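Side-chain contacts in yeast glycogen phosphorylase (Saccharomyces cerevisiae, PDB 1YGP), which is a large, helix-rich enzyme of the carbohydrate phosphorylase family (GT-B clan) that carries pyridoxal-5'-phosphate: residues 376-381 / 428-433; 246-251 / 384-389; 372-377 / 476-481. All blocks are in the same frame, centred on the assembly; numbering follows the deposited sequence.

Interaction 1 of 3, residues 376-381 / 428-433; sequences ELQRVL and LEIIYD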
ATOM      1  N   GLU A 376      27.660  -9.984 -12.714  1.00 16.72           N
ATOM      2  CA  GLU A 376      26.395 -10.380 -13.297  1.00 14.25           C
ATOM      3  C   GLU A 376      26.389 -10.169 -14.812  1.00 16.42           C
ATOM      4  O   GLU A 376      25.919 -11.085 -15.503  1.00 18.41           O
ATOM      5  CB  GLU A 376      25.297  -9.574 -12.626  1.00 13.18           C
ATOM      6  CG  GLU A 376      23.892  -9.691 -13.211  1.00 10.45           C
ATOM      7  CD  GLU A 376      23.196 -11.038 -13.058  1.00 14.13           C
ATOM      8  OE1 GLU A 376      23.663 -11.901 -12.320  1.00  4.80           O
ATOM      9  OE2 GLU A 376      22.151 -11.210 -13.686  1.00 15.15           O
ATOM     10  N   LEU A 377      26.895  -9.051 -15.382  1.00 12.08           N
ATOM     11  CA  LEU A 377      26.893  -8.887 -16.823  1.00  8.18           C
ATOM     12  C   LEU A 377      27.784  -9.985 -17.372  1.00 10.06           C
ATOM     13  O   LEU A 377      27.361 -10.683 -18.297  1.00 15.64           O
ATOM     14  CB  LEU A 377      27.434  -7.522 -17.255  1.00  7.95           C
ATOM     15  CG  LEU A 377      27.444  -7.191 -18.771  1.00  7.79           C
ATOM     16  CD1 LEU A 377      26.098  -7.521 -19.396  1.00  7.23           C
ATOM     17  CD2 LEU A 377      27.765  -5.724 -18.971  1.00  2.00           C
ATOM     18  N   GLN A 378      28.938 -10.272 -16.769  1.00  9.85           N
ATOM     19  CA  GLN A 378      29.770 -11.373 -17.242  1.00 12.03           C
ATOM     20  C   GLN A 378      28.998 -12.695 -17.183  1.00 14.75           C
ATOM     21  O   GLN A 378      28.974 -13.429 -18.180  1.00 13.30           O
ATOM     22  CB  GLN A 378      31.026 -11.447 -16.391  1.00 10.05           C
ATOM     23  CG  GLN A 378      32.032 -12.490 -16.816  1.00 11.24           C
ATOM     24  CD  GLN A 378      32.683 -12.288 -18.168  1.00 18.71           C
ATOM     25  OE1 GLN A 378      32.400 -11.363 -18.927  1.00 19.46           O
ATOM     26  NE2 GLN A 378      33.614 -13.170 -18.502  1.00 18.65           N
ATOM     27  N   ARG A 379      28.312 -12.975 -16.058  1.00 14.17           N
ATOM     28  CA  ARG A 379      27.494 -14.161 -15.931  1.00 12.48           C
ATOM     29  C   ARG A 379      26.443 -14.259 -17.036  1.00 15.14           C
ATOM     30  O   ARG A 379      26.350 -15.322 -17.662  1.00 14.26           O
ATOM     31  CB  ARG A 379      26.762 -14.195 -14.591  1.00 11.02           C
ATOM     32  CG  ARG A 379      25.992 -15.514 -14.406  1.00  9.74           C
ATOM     33  CD  ARG A 379      25.149 -15.647 -13.141  1.00 11.46           C
ATOM     34  NE  ARG A 379      24.014 -14.749 -13.161  1.00  7.82           N
ATOM     35  CZ  ARG A 379      22.893 -15.073 -13.792  1.00 11.65           C
ATOM     36  NH1 ARG A 379      22.746 -16.245 -14.417  1.00 16.86           N
ATOM     37  NH2 ARG A 379      21.934 -14.164 -13.883  1.00  4.09           N
ATOM     38  N   VAL A 380      25.663 -13.230 -17.377  1.00 15.89           N
ATOM     39  CA  VAL A 380      24.623 -13.456 -18.361  1.00 18.70           C
ATOM     40  C   VAL A 380      25.247 -13.578 -19.735  1.00 23.45           C
ATOM     41  O   VAL A 380      24.813 -14.463 -20.486  1.00 26.16           O
ATOM     42  CB  VAL A 380      23.555 -12.329 -18.384  1.00 15.00           C
ATOM     43  CG1 VAL A 380      23.048 -12.150 -16.982  1.00 13.31           C
ATOM     44  CG2 VAL A 380      24.095 -11.015 -18.836  1.00 16.51           C
ATOM     45  N   LEU A 381      26.286 -12.797 -20.086  1.00 22.86           N
ATOM     46  CA  LEU A 381      26.863 -12.897 -21.420  1.00 21.42           C
ATOM     47  C   LEU A 381      27.492 -14.263 -21.637  1.00 20.70           C
ATOM     48  O   LEU A 381      27.326 -14.843 -22.705  1.00 26.37           O
ATOM     49  CB  LEU A 381      27.923 -11.828 -21.659  1.00 12.24           C
ATOM     50  CG  LEU A 381      27.491 -10.387 -21.806  1.00  7.99           C
ATOM     51  CD1 LEU A 381      28.727  -9.594 -22.158  1.00 10.04           C
ATOM     52  CD2 LEU A 381      26.450 -10.196 -22.903  1.00  9.44           C
ATOM     53  N   LEU A 428      30.586 -16.543  -7.463  1.00 10.50           N
ATOM     54  CA  LEU A 428      31.896 -16.842  -6.888  1.00 15.00           C
ATOM     55  C   LEU A 428      32.835 -17.452  -7.934  1.00 17.94           C
ATOM     56  O   LEU A 428      34.022 -17.130  -8.000  1.00 23.39           O
ATOM     57  CB  LEU A 428      31.822 -17.853  -5.760  1.00 10.88           C
ATOM     58  CG  LEU A 428      32.662 -17.568  -4.532  1.00 12.26           C
ATOM     59  CD1 LEU A 428      32.778 -18.874  -3.816  1.00 17.61           C
ATOM     60  CD2 LEU A 428      34.064 -17.091  -4.826  1.00 12.72           C
ATOM     61  N   GLU A 429      32.341 -18.364  -8.766  1.00 21.29           N
ATOM     62  CA  GLU A 429      33.136 -19.000  -9.798  1.00 17.45           C
ATOM     63  C   GLU A 429      33.724 -17.932 -10.710  1.00 17.48           C
ATOM     64  O   GLU A 429      34.939 -17.868 -10.928  1.00 21.17           O
ATOM     65  CB  GLU A 429      32.267 -19.935 -10.608  1.00 14.70           C
ATOM     66  CG  GLU A 429      31.760 -21.190  -9.930  1.00 14.95           C
ATOM     67  CD  GLU A 429      31.063 -22.192 -10.863  1.00 24.36           C
ATOM     68  OE1 GLU A 429      30.893 -21.934 -12.061  1.00 25.40           O
ATOM     69  OE2 GLU A 429      30.685 -23.266 -10.380  1.00 26.84           O
ATOM     70  N   ILE A 430      32.890 -17.023 -11.207  1.00 15.04           N
ATOM     71  CA  ILE A 430      33.375 -15.988 -12.103  1.00 11.43           C
ATOM     72  C   ILE A 430      34.338 -15.054 -11.355  1.00 12.70           C
ATOM     73  O   ILE A 430      35.348 -14.651 -11.950  1.00 12.02           O
ATOM     74  CB  ILE A 430      32.129 -15.259 -12.708  1.00  8.75           C
ATOM     75  CG1 ILE A 430      31.226 -16.268 -13.408  1.00  6.88           C
ATOM     76  CG2 ILE A 430      32.552 -14.276 -13.778  1.00  6.52           C
ATOM     77  CD1 ILE A 430      29.924 -15.743 -14.009  1.00  2.08           C
ATOM     78  N   ILE A 431      34.167 -14.750 -10.058  1.00 10.38           N
ATOM     79  CA  ILE A 431      35.127 -13.886  -9.382  1.00 12.96           C
ATOM     80  C   ILE A 431      36.475 -14.588  -9.280  1.00 16.06           C
ATOM     81  O   ILE A 431      37.515 -13.942  -9.475  1.00 21.90           O
ATOM     82  CB  ILE A 431      34.610 -13.486  -7.987  1.00  9.68           C
ATOM     83  CG1 ILE A 431      33.337 -12.677  -8.197  1.00 14.44           C
ATOM     84  CG2 ILE A 431      35.620 -12.611  -7.229  1.00  8.40           C
ATOM     85  CD1 ILE A 431      32.588 -12.202  -6.936  1.00 21.92           C
ATOM     86  N   TYR A 432      36.515 -15.902  -9.044  1.00 14.97           N
ATOM     87  CA  TYR A 432      37.785 -16.606  -9.043  1.00 10.26           C
ATOM     88  C   TYR A 432      38.411 -16.540 -10.427  1.00 12.26           C
ATOM     89  O   TYR A 432      39.595 -16.209 -10.528  1.00 12.42           O
ATOM     90  CB  TYR A 432      37.579 -18.051  -8.622  1.00  2.00           C
ATOM     91  CG  TYR A 432      37.467 -18.235  -7.110  1.00  2.83           C
ATOM     92  CD1 TYR A 432      37.985 -17.264  -6.257  1.00  3.02           C
ATOM     93  CD2 TYR A 432      36.904 -19.397  -6.569  1.00  2.00           C
ATOM     94  CE1 TYR A 432      37.962 -17.439  -4.886  1.00  3.47           C
ATOM     95  CE2 TYR A 432      36.873 -19.575  -5.189  1.00  4.58           C
ATOM     96  CZ  TYR A 432      37.408 -18.585  -4.359  1.00  9.01           C
ATOM     97  OH  TYR A 432      37.389 -18.716  -2.983  1.00 16.19           O
ATOM     98  N   ASP A 433      37.648 -16.740 -11.503  1.00 12.62           N
ATOM     99  CA  ASP A 433      38.197 -16.650 -12.849  1.00 18.06           C
ATOM    100  C   ASP A 433      38.757 -15.288 -13.211  1.00 18.64           C
ATOM    101  O   ASP A 433      39.900 -15.187 -13.669  1.00 22.26           O
ATOM    102  CB  ASP A 433      37.149 -16.994 -13.881  1.00 22.55           C
ATOM    103  CG  ASP A 433      36.895 -18.477 -14.114  1.00 27.14           C
ATOM    104  OD1 ASP A 433      37.269 -19.328 -13.300  1.00 27.01           O
ATOM    105  OD2 ASP A 433      36.292 -18.772 -15.142  1.00 31.86           O
TER

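Interaction 2 of 3, residues 246-251 / 384-389; sequences LSASQW and LEKLDW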
ATOM      1  N   LEU A 246      34.995 -21.371 -16.961  1.00 24.72           N
ATOM      2  CA  LEU A 246      34.943 -20.530 -18.145  1.00 20.80           C
ATOM      3  C   LEU A 246      33.755 -20.799 -19.050  1.00 20.60           C
ATOM      4  O   LEU A 246      33.399 -19.950 -19.865  1.00 21.82           O
ATOM      5  CB  LEU A 246      36.197 -20.696 -19.008  1.00 21.94           C
ATOM      6  CG  LEU A 246      37.638 -20.192 -18.754  1.00 25.37           C
ATOM      7  CD1 LEU A 246      37.572 -18.738 -18.377  1.00 24.49           C
ATOM      8  CD2 LEU A 246      38.330 -20.945 -17.631  1.00 28.97           C
ATOM      9  N   SER A 247      33.128 -21.961 -18.917  1.00 21.11           N
ATOM     10  CA  SER A 247      32.123 -22.378 -19.860  1.00 22.53           C
ATOM     11  C   SER A 247      30.727 -22.021 -19.432  1.00 23.88           C
ATOM     12  O   SER A 247      30.440 -21.873 -18.246  1.00 24.82           O
ATOM     13  CB  SER A 247      32.222 -23.867 -20.038  1.00 21.32           C
ATOM     14  OG  SER A 247      31.455 -24.230 -21.171  1.00 34.07           O
ATOM     15  N   ALA A 248      29.820 -21.953 -20.406  1.00 24.88           N
ATOM     16  CA  ALA A 248      28.426 -21.686 -20.107  1.00 25.42           C
ATOM     17  C   ALA A 248      27.959 -22.772 -19.148  1.00 26.80           C
ATOM     18  O   ALA A 248      28.052 -23.964 -19.429  1.00 30.04           O
ATOM     19  CB  ALA A 248      27.603 -21.749 -21.364  1.00 23.34           C
ATOM     20  N   SER A 249      27.605 -22.316 -17.963  1.00 29.69           N
ATOM     21  CA  SER A 249      27.202 -23.183 -16.879  1.00 30.07           C
ATOM     22  C   SER A 249      25.751 -22.926 -16.518  1.00 26.29           C
ATOM     23  O   SER A 249      25.212 -21.885 -16.892  1.00 25.61           O
ATOM     24  CB  SER A 249      28.094 -22.899 -15.700  1.00 34.36           C
ATOM     25  OG  SER A 249      29.466 -23.098 -15.999  1.00 38.32           O
ATOM     26  N   GLN A 250      25.091 -23.831 -15.805  1.00 25.00           N
ATOM     27  CA  GLN A 250      23.711 -23.636 -15.430  1.00 24.15           C
ATOM     28  C   GLN A 250      23.606 -23.464 -13.927  1.00 24.25           C
ATOM     29  O   GLN A 250      24.078 -24.291 -13.132  1.00 22.99           O
ATOM     30  CB  GLN A 250      22.862 -24.836 -15.838  1.00 21.98           C
ATOM     31  N   TRP A 251      23.032 -22.327 -13.542  1.00 22.04           N
ATOM     32  CA  TRP A 251      22.762 -22.063 -12.144  1.00 20.12           C
ATOM     33  C   TRP A 251      21.331 -22.536 -11.908  1.00 21.33           C
ATOM     34  O   TRP A 251      20.359 -22.025 -12.478  1.00 14.64           O
ATOM     35  CB  TRP A 251      22.889 -20.569 -11.855  1.00 13.03           C
ATOM     36  CG  TRP A 251      22.667 -20.128 -10.409  1.00 14.04           C
ATOM     37  CD1 TRP A 251      22.609 -20.982  -9.326  1.00 14.54           C
ATOM     38  CD2 TRP A 251      22.483 -18.827 -10.032  1.00 15.44           C
ATOM     39  NE1 TRP A 251      22.382 -20.225  -8.279  1.00  8.78           N
ATOM     40  CE2 TRP A 251      22.298 -18.942  -8.647  1.00 12.28           C
ATOM     41  CE3 TRP A 251      22.442 -17.583 -10.661  1.00 15.27           C
ATOM     42  CZ2 TRP A 251      22.067 -17.814  -7.876  1.00 12.74           C
ATOM     43  CZ3 TRP A 251      22.209 -16.455  -9.883  1.00 16.03           C
ATOM     44  CH2 TRP A 251      22.023 -16.571  -8.506  1.00 14.56           C
ATOM     45  N   LEU A 384      24.042 -17.273 -20.428  1.00 20.78           N
ATOM     46  CA  LEU A 384      22.785 -17.247 -21.153  1.00 20.26           C
ATOM     47  C   LEU A 384      23.054 -16.880 -22.597  1.00 21.91           C
ATOM     48  O   LEU A 384      22.633 -17.570 -23.513  1.00 24.63           O
ATOM     49  CB  LEU A 384      21.852 -16.224 -20.518  1.00 16.90           C
ATOM     50  CG  LEU A 384      21.663 -16.288 -19.017  1.00 15.39           C
ATOM     51  CD1 LEU A 384      21.015 -15.024 -18.567  1.00 20.69           C
ATOM     52  CD2 LEU A 384      20.784 -17.451 -18.629  1.00 23.80           C
ATOM     53  N   GLU A 385      23.774 -15.783 -22.821  1.00 22.34           N
ATOM     54  CA  GLU A 385      24.056 -15.309 -24.159  1.00 21.12           C
ATOM     55  C   GLU A 385      25.160 -16.055 -24.913  1.00 16.95           C
ATOM     56  O   GLU A 385      25.346 -15.814 -26.109  1.00 17.39           O
ATOM     57  CB  GLU A 385      24.376 -13.832 -24.043  1.00 21.71           C
ATOM     58  CG  GLU A 385      23.438 -12.997 -24.899  1.00 27.82           C
ATOM     59  CD  GLU A 385      21.963 -12.976 -24.515  1.00 29.66           C
ATOM     60  OE1 GLU A 385      21.592 -12.387 -23.495  1.00 30.67           O
ATOM     61  OE2 GLU A 385      21.176 -13.541 -25.265  1.00 31.02           O
ATOM     62  N   LYS A 386      25.909 -16.934 -24.242  1.00 10.56           N
ATOM     63  CA  LYS A 386      26.906 -17.793 -24.847  1.00 13.99           C
ATOM     64  C   LYS A 386      28.081 -17.114 -25.556  1.00 17.20           C
ATOM     65  O   LYS A 386      28.555 -17.576 -26.614  1.00 18.86           O
ATOM     66  CB  LYS A 386      26.201 -18.735 -25.824  1.00 12.66           C
ATOM     67  CG  LYS A 386      25.049 -19.540 -25.280  1.00 15.35           C
ATOM     68  CD  LYS A 386      25.542 -20.480 -24.205  1.00 19.48           C
ATOM     69  CE  LYS A 386      24.436 -21.434 -23.817  1.00 21.68           C
ATOM     70  NZ  LYS A 386      23.283 -20.673 -23.378  1.00 28.32           N
ATOM     71  N   LEU A 387      28.589 -15.990 -25.037  1.00 15.08           N
ATOM     72  CA  LEU A 387      29.742 -15.381 -25.675  1.00 13.18           C
ATOM     73  C   LEU A 387      30.986 -16.071 -25.140  1.00 16.92           C
ATOM     74  O   LEU A 387      30.943 -16.912 -24.236  1.00 18.58           O
ATOM     75  CB  LEU A 387      29.858 -13.896 -25.387  1.00  9.53           C
ATOM     76  CG  LEU A 387      28.794 -12.910 -25.883  1.00 12.48           C
ATOM     77  CD1 LEU A 387      29.493 -11.594 -26.137  1.00 12.12           C
ATOM     78  CD2 LEU A 387      28.187 -13.296 -27.214  1.00 13.13           C
ATOM     79  N   ASP A 388      32.126 -15.808 -25.761  1.00 17.88           N
ATOM     80  CA  ASP A 388      33.371 -16.342 -25.266  1.00 18.71           C
ATOM     81  C   ASP A 388      33.657 -15.599 -23.971  1.00 17.39           C
ATOM     82  O   ASP A 388      33.415 -14.388 -23.878  1.00 11.35           O
ATOM     83  CB  ASP A 388      34.477 -16.080 -26.288  1.00 33.14           C
ATOM     84  CG  ASP A 388      35.878 -16.495 -25.847  1.00 42.72           C
ATOM     85  OD1 ASP A 388      36.052 -17.656 -25.462  1.00 51.19           O
ATOM     86  OD2 ASP A 388      36.784 -15.652 -25.886  1.00 45.45           O
ATOM     87  N   TRP A 389      34.254 -16.282 -22.997  1.00 17.14           N
ATOM     88  CA  TRP A 389      34.593 -15.656 -21.731  1.00 17.44           C
ATOM     89  C   TRP A 389      35.417 -14.414 -21.986  1.00 18.52           C
ATOM     90  O   TRP A 389      35.153 -13.347 -21.439  1.00 23.96           O
ATOM     91  CB  TRP A 389      35.396 -16.593 -20.852  1.00 12.74           C
ATOM     92  CG  TRP A 389      35.357 -16.232 -19.378  1.00 17.62           C
ATOM     93  CD1 TRP A 389      34.511 -16.896 -18.526  1.00 20.19           C
ATOM     94  CD2 TRP A 389      36.125 -15.293 -18.732  1.00 18.63           C
ATOM     95  NE1 TRP A 389      34.740 -16.398 -17.337  1.00 18.47           N
ATOM     96  CE2 TRP A 389      35.687 -15.443 -17.409  1.00 19.77           C
ATOM     97  CE3 TRP A 389      37.104 -14.351 -19.050  1.00 17.89           C
ATOM     98  CZ2 TRP A 389      36.225 -14.649 -16.399  1.00 18.82           C
ATOM     99  CZ3 TRP A 389      37.641 -13.557 -18.044  1.00 16.71           C
ATOM    100  CH2 TRP A 389      37.204 -13.707 -16.729  1.00 21.78           C
TER

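Interaction 3 of 3, residues 372-377 / 476-481; sequences LAIVEL and VGSHKV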
ATOM      1  N   LEU A 372      28.545  -6.038  -7.843  1.00  9.92           N
ATOM      2  CA  LEU A 372      27.994  -7.286  -8.365  1.00 10.85           C
ATOM      3  C   LEU A 372      27.420  -7.146  -9.774  1.00 13.53           C
ATOM      4  O   LEU A 372      27.389  -8.148 -10.495  1.00 18.20           O
ATOM      5  CB  LEU A 372      26.895  -7.835  -7.437  1.00  8.99           C
ATOM      6  CG  LEU A 372      27.326  -8.760  -6.275  1.00  4.79           C
ATOM      7  CD1 LEU A 372      26.138  -9.130  -5.429  1.00  6.39           C
ATOM      8  CD2 LEU A 372      27.896 -10.048  -6.811  1.00  2.00           C
ATOM      9  N   ALA A 373      27.030  -5.946 -10.233  1.00 11.16           N
ATOM     10  CA  ALA A 373      26.579  -5.738 -11.600  1.00  8.81           C
ATOM     11  C   ALA A 373      27.633  -6.154 -12.617  1.00 11.41           C
ATOM     12  O   ALA A 373      27.284  -6.655 -13.682  1.00 13.78           O
ATOM     13  CB  ALA A 373      26.273  -4.281 -11.845  1.00  8.22           C
ATOM     14  N   ILE A 374      28.931  -5.991 -12.318  1.00 12.90           N
ATOM     15  CA  ILE A 374      30.051  -6.406 -13.185  1.00 11.33           C
ATOM     16  C   ILE A 374      30.002  -7.931 -13.390  1.00 14.49           C
ATOM     17  O   ILE A 374      29.868  -8.464 -14.499  1.00 16.35           O
ATOM     18  CB  ILE A 374      31.396  -5.951 -12.494  1.00  5.28           C
ATOM     19  CG1 ILE A 374      31.600  -4.476 -12.703  1.00  6.84           C
ATOM     20  CG2 ILE A 374      32.592  -6.669 -13.051  1.00  2.00           C
ATOM     21  CD1 ILE A 374      32.515  -3.848 -11.641  1.00 12.78           C
ATOM     22  N   VAL A 375      30.034  -8.643 -12.262  1.00  9.95           N
ATOM     23  CA  VAL A 375      30.047 -10.090 -12.232  1.00 10.44           C
ATOM     24  C   VAL A 375      28.788 -10.673 -12.866  1.00 12.82           C
ATOM     25  O   VAL A 375      28.791 -11.762 -13.434  1.00 15.09           O
ATOM     26  CB  VAL A 375      30.190 -10.500 -10.767  1.00  9.05           C
ATOM     27  CG1 VAL A 375      30.290 -11.998 -10.633  1.00 18.90           C
ATOM     28  CG2 VAL A 375      31.469  -9.944 -10.215  1.00 12.90           C
ATOM     29  N   GLU A 376      27.660  -9.984 -12.714  1.00 16.72           N
ATOM     30  CA  GLU A 376      26.395 -10.380 -13.297  1.00 14.25           C
ATOM     31  C   GLU A 376      26.389 -10.169 -14.812  1.00 16.42           C
ATOM     32  O   GLU A 376      25.919 -11.085 -15.503  1.00 18.41           O
ATOM     33  CB  GLU A 376      25.297  -9.574 -12.626  1.00 13.18           C
ATOM     34  CG  GLU A 376      23.892  -9.691 -13.211  1.00 10.45           C
ATOM     35  CD  GLU A 376      23.196 -11.038 -13.058  1.00 14.13           C
ATOM     36  OE1 GLU A 376      23.663 -11.901 -12.320  1.00  4.80           O
ATOM     37  OE2 GLU A 376      22.151 -11.210 -13.686  1.00 15.15           O
ATOM     38  N   LEU A 377      26.895  -9.051 -15.382  1.00 12.08           N
ATOM     39  CA  LEU A 377      26.893  -8.887 -16.823  1.00  8.18           C
ATOM     40  C   LEU A 377      27.784  -9.985 -17.372  1.00 10.06           C
ATOM     41  O   LEU A 377      27.361 -10.683 -18.297  1.00 15.64           O
ATOM     42  CB  LEU A 377      27.434  -7.522 -17.255  1.00  7.95           C
ATOM     43  CG  LEU A 377      27.444  -7.191 -18.771  1.00  7.79           C
ATOM     44  CD1 LEU A 377      26.098  -7.521 -19.396  1.00  7.23           C
ATOM     45  CD2 LEU A 377      27.765  -5.724 -18.971  1.00  2.00           C
ATOM     46  N   VAL A 476      39.283  -3.580 -11.347  1.00 11.54           N
ATOM     47  CA  VAL A 476      39.516  -4.538 -12.418  1.00 12.61           C
ATOM     48  C   VAL A 476      38.359  -4.622 -13.417  1.00 13.06           C
ATOM     49  O   VAL A 476      38.633  -4.892 -14.588  1.00 18.00           O
ATOM     50  CB  VAL A 476      39.804  -5.921 -11.781  1.00 10.64           C
ATOM     51  CG1 VAL A 476      39.919  -7.014 -12.802  1.00 11.29           C
ATOM     52  CG2 VAL A 476      41.146  -5.860 -11.092  1.00 12.67           C
ATOM     53  N   GLY A 477      37.093  -4.400 -13.047  1.00 11.06           N
ATOM     54  CA  GLY A 477      36.001  -4.467 -14.014  1.00 12.07           C
ATOM     55  C   GLY A 477      35.626  -3.149 -14.699  1.00 12.86           C
ATOM     56  O   GLY A 477      34.820  -3.151 -15.631  1.00 15.36           O
ATOM     57  N   SER A 478      36.155  -2.002 -14.278  1.00 13.88           N
ATOM     58  CA  SER A 478      35.761  -0.716 -14.830  1.00 13.36           C
ATOM     59  C   SER A 478      36.771  -0.162 -15.821  1.00 14.07           C
ATOM     60  O   SER A 478      37.954  -0.501 -15.768  1.00 16.19           O
ATOM     61  CB  SER A 478      35.627   0.287 -13.721  1.00 12.48           C
ATOM     62  OG  SER A 478      34.721  -0.152 -12.732  1.00 16.72           O
ATOM     63  N   HIS A 479      36.381   0.712 -16.741  1.00 11.00           N
ATOM     64  CA  HIS A 479      37.384   1.358 -17.547  1.00 10.90           C
ATOM     65  C   HIS A 479      37.795   2.695 -16.952  1.00 16.23           C
ATOM     66  O   HIS A 479      38.609   3.392 -17.564  1.00 20.23           O
ATOM     67  CB  HIS A 479      36.888   1.592 -18.952  1.00  6.93           C
ATOM     68  CG  HIS A 479      35.883   2.711 -19.122  1.00  7.93           C
ATOM     69  ND1 HIS A 479      34.570   2.583 -19.099  1.00 13.74           N
ATOM     70  CD2 HIS A 479      36.179   4.030 -19.374  1.00  9.49           C
ATOM     71  CE1 HIS A 479      34.045   3.762 -19.334  1.00 14.36           C
ATOM     72  NE2 HIS A 479      35.021   4.624 -19.495  1.00 12.95           N
ATOM     73  N   LYS A 480      37.223   3.180 -15.850  1.00 18.44           N
ATOM     74  CA  LYS A 480      37.633   4.471 -15.310  1.00 16.49           C
ATOM     75  C   LYS A 480      37.328   4.450 -13.835  1.00 16.97           C
ATOM     76  O   LYS A 480      36.294   3.852 -13.505  1.00 23.99           O
ATOM     77  CB  LYS A 480      36.840   5.570 -15.974  1.00 12.43           C
ATOM     78  CG  LYS A 480      37.337   6.972 -15.686  1.00 15.64           C
ATOM     79  CD  LYS A 480      38.668   7.200 -16.357  1.00 24.22           C
ATOM     80  CE  LYS A 480      38.551   7.101 -17.865  1.00 25.81           C
ATOM     81  NZ  LYS A 480      39.866   7.247 -18.453  1.00 33.90           N
ATOM     82  N   VAL A 481      38.153   4.970 -12.921  1.00 14.53           N
ATOM     83  CA  VAL A 481      37.718   5.100 -11.530  1.00 12.92           C
ATOM     84  C   VAL A 481      37.920   6.576 -11.216  1.00 11.48           C
ATOM     85  O   VAL A 481      38.760   7.233 -11.836  1.00 10.38           O
ATOM     86  CB  VAL A 481      38.508   4.160 -10.497  1.00 11.83           C
ATOM     87  CG1 VAL A 481      39.446   3.264 -11.269  1.00 15.21           C
ATOM     88  CG2 VAL A 481      39.236   4.948  -9.416  1.00 10.82           C
TER

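Interaction 1 of 3, residues 376-381 / 428-433
I430 is the one residue of 428-433 that touches 376-381, its two branches spread over Q378 and R379. Before it comes E429, whose carboxylate forms a salt bridge with R426 of its own helix; an acid suits this partly exposed position beside the contact. I430 then turns its CB toward the opposite helix. Its CG2 lies against the aliphatic part of the glutamine, with Q378 CG 3.6 Å from I430 CG2. With CG1 beside the backbone N (chi1 -57°) and the chain then extended, the other branch sends its end to the backbone of R379, with R379 CA 3.5 Å from I430 CD1, and against R379 CB, the two side chains crossing at about a right angle. A branched, wholly apolar side chain is well suited to meeting two neighbours at once. Both partners offer only methylenes and backbone here and take their polar ends elsewhere: Q378 bends at chi2 (65°) and its NE2 makes a weak hydrogen bond to W389 O, while R379 leads away to E376, one turn earlier. The guanidinium grips that carboxylate side-on, R379 NE lying 3.0 Å from E376 OE1 and R379 NH2 3.0 Å from E376 OE2. OE1 sits almost in the guanidinium plane but is itself approached from above the carboxylate plane, and it also bonds Y333 OH. The charges are thus paired and the arginine's rotation is probably restrained. Further along, D433 closes the segment by touching L246 and W389. With no hydrogen bond across it, this is apolar helix-to-helix packing within the layered alpha/beta part of a GT-B protein, where helix 372-384 follows strand 361-366 and helix 425-445 comes later in the chain than strand 400-404.

Interaction 2 of 3, residues 246-251 / 384-389
The turn linking helix 372-384 to helix 389-399 meets the chain leading into strand 250-252 at two points, L246 on W389 and A248 on K386. The first is a CH-pi contact: L246 CD1 stands 3.5 Å from the centroid of the five-membered ring of W389, only 12° off the ring normal, so the methyl lies over the indole face. The tryptophan CG is turned opposite its backbone N (chi1 -159°), which brings the ring under the leucine; F437 meets the same ring edge-to-face. A branched aliphatic group suits such a flat, polarisable surface. Between the two helices, K386 leaves helical geometry with positive phi, and D388 takes the N-cap position of the next helix, its OD2 weakly bonded to H390 N. The lysine chain, bent at chi2 and chi4, curls back to the helix end just before it, where NZ bonds D383 O and, at 3.2 Å, K386 NZ also reaches L384 O from above the carbonyl plane. Carbonyls at a helix C-terminus would favour a positive charge. This curl presents methylenes to the loop: alanine is small enough to come close, and A248 CB rests 3.7 Å from K386 CD.

Interaction 3 of 3, residues 372-377 / 476-481
I374 faces the backbone of G477, with its two branches reaching successive residues at the end of helix 470-477. CG2 is set opposite the backbone N and CG1 beside it (chi1 -77°); this aims the short branch at the glycine, I374 CG2 being 4.2 Å from G477 CA. The longer branch carries CD1 past it to the serine, a looser approach of 4.4 Å from I374 CD1 to S478 OG. Glycine suits its place because it sets bare main chain before the isoleucine, allowing I374 CA and G477 CA to lie 6.3 Å apart. The serine's CB projects across the contact and not into it. S478 is the first residue to leave helical geometry, and its OG is hydrogen-bonded to A474 O of the preceding turn, so this buried hydroxyl is satisfied by its own helix end and can border an apolar group. The contact therefore rests on van der Waals packing alone. Around it, W393 and V396 of helix 389-399 and F400 of strand 400-404 also touch I374, while the chain after the glycine runs on into strand 478-483, which lies beside strand 400-404, so that the isoleucine sits between helix 389-399 and the inner, parallel strands of the large mixed sheet.

Overall arrangement
Interactions 1 and 3 share E376 and L377 of helix 372-384, their centres about 10 Å apart; helix 425-445 meets the helix near V375, where I431 CG1 is 3.9 Å from V375 CG2. Interaction 2 has its centre about 9 Å from that of interaction 1, and its 384-389 segment continues from this helix: V380 O and E385 N, and likewise L381 O and L387 N, probably hydrogen-bond at 2.9 Å. Interactions 2 and 3 do not touch, their centres being about 17 Å apart. None of the six segments supplies a residue to the pyridoxal-5'-phosphate pocket, which is lined by K607, W521 and others.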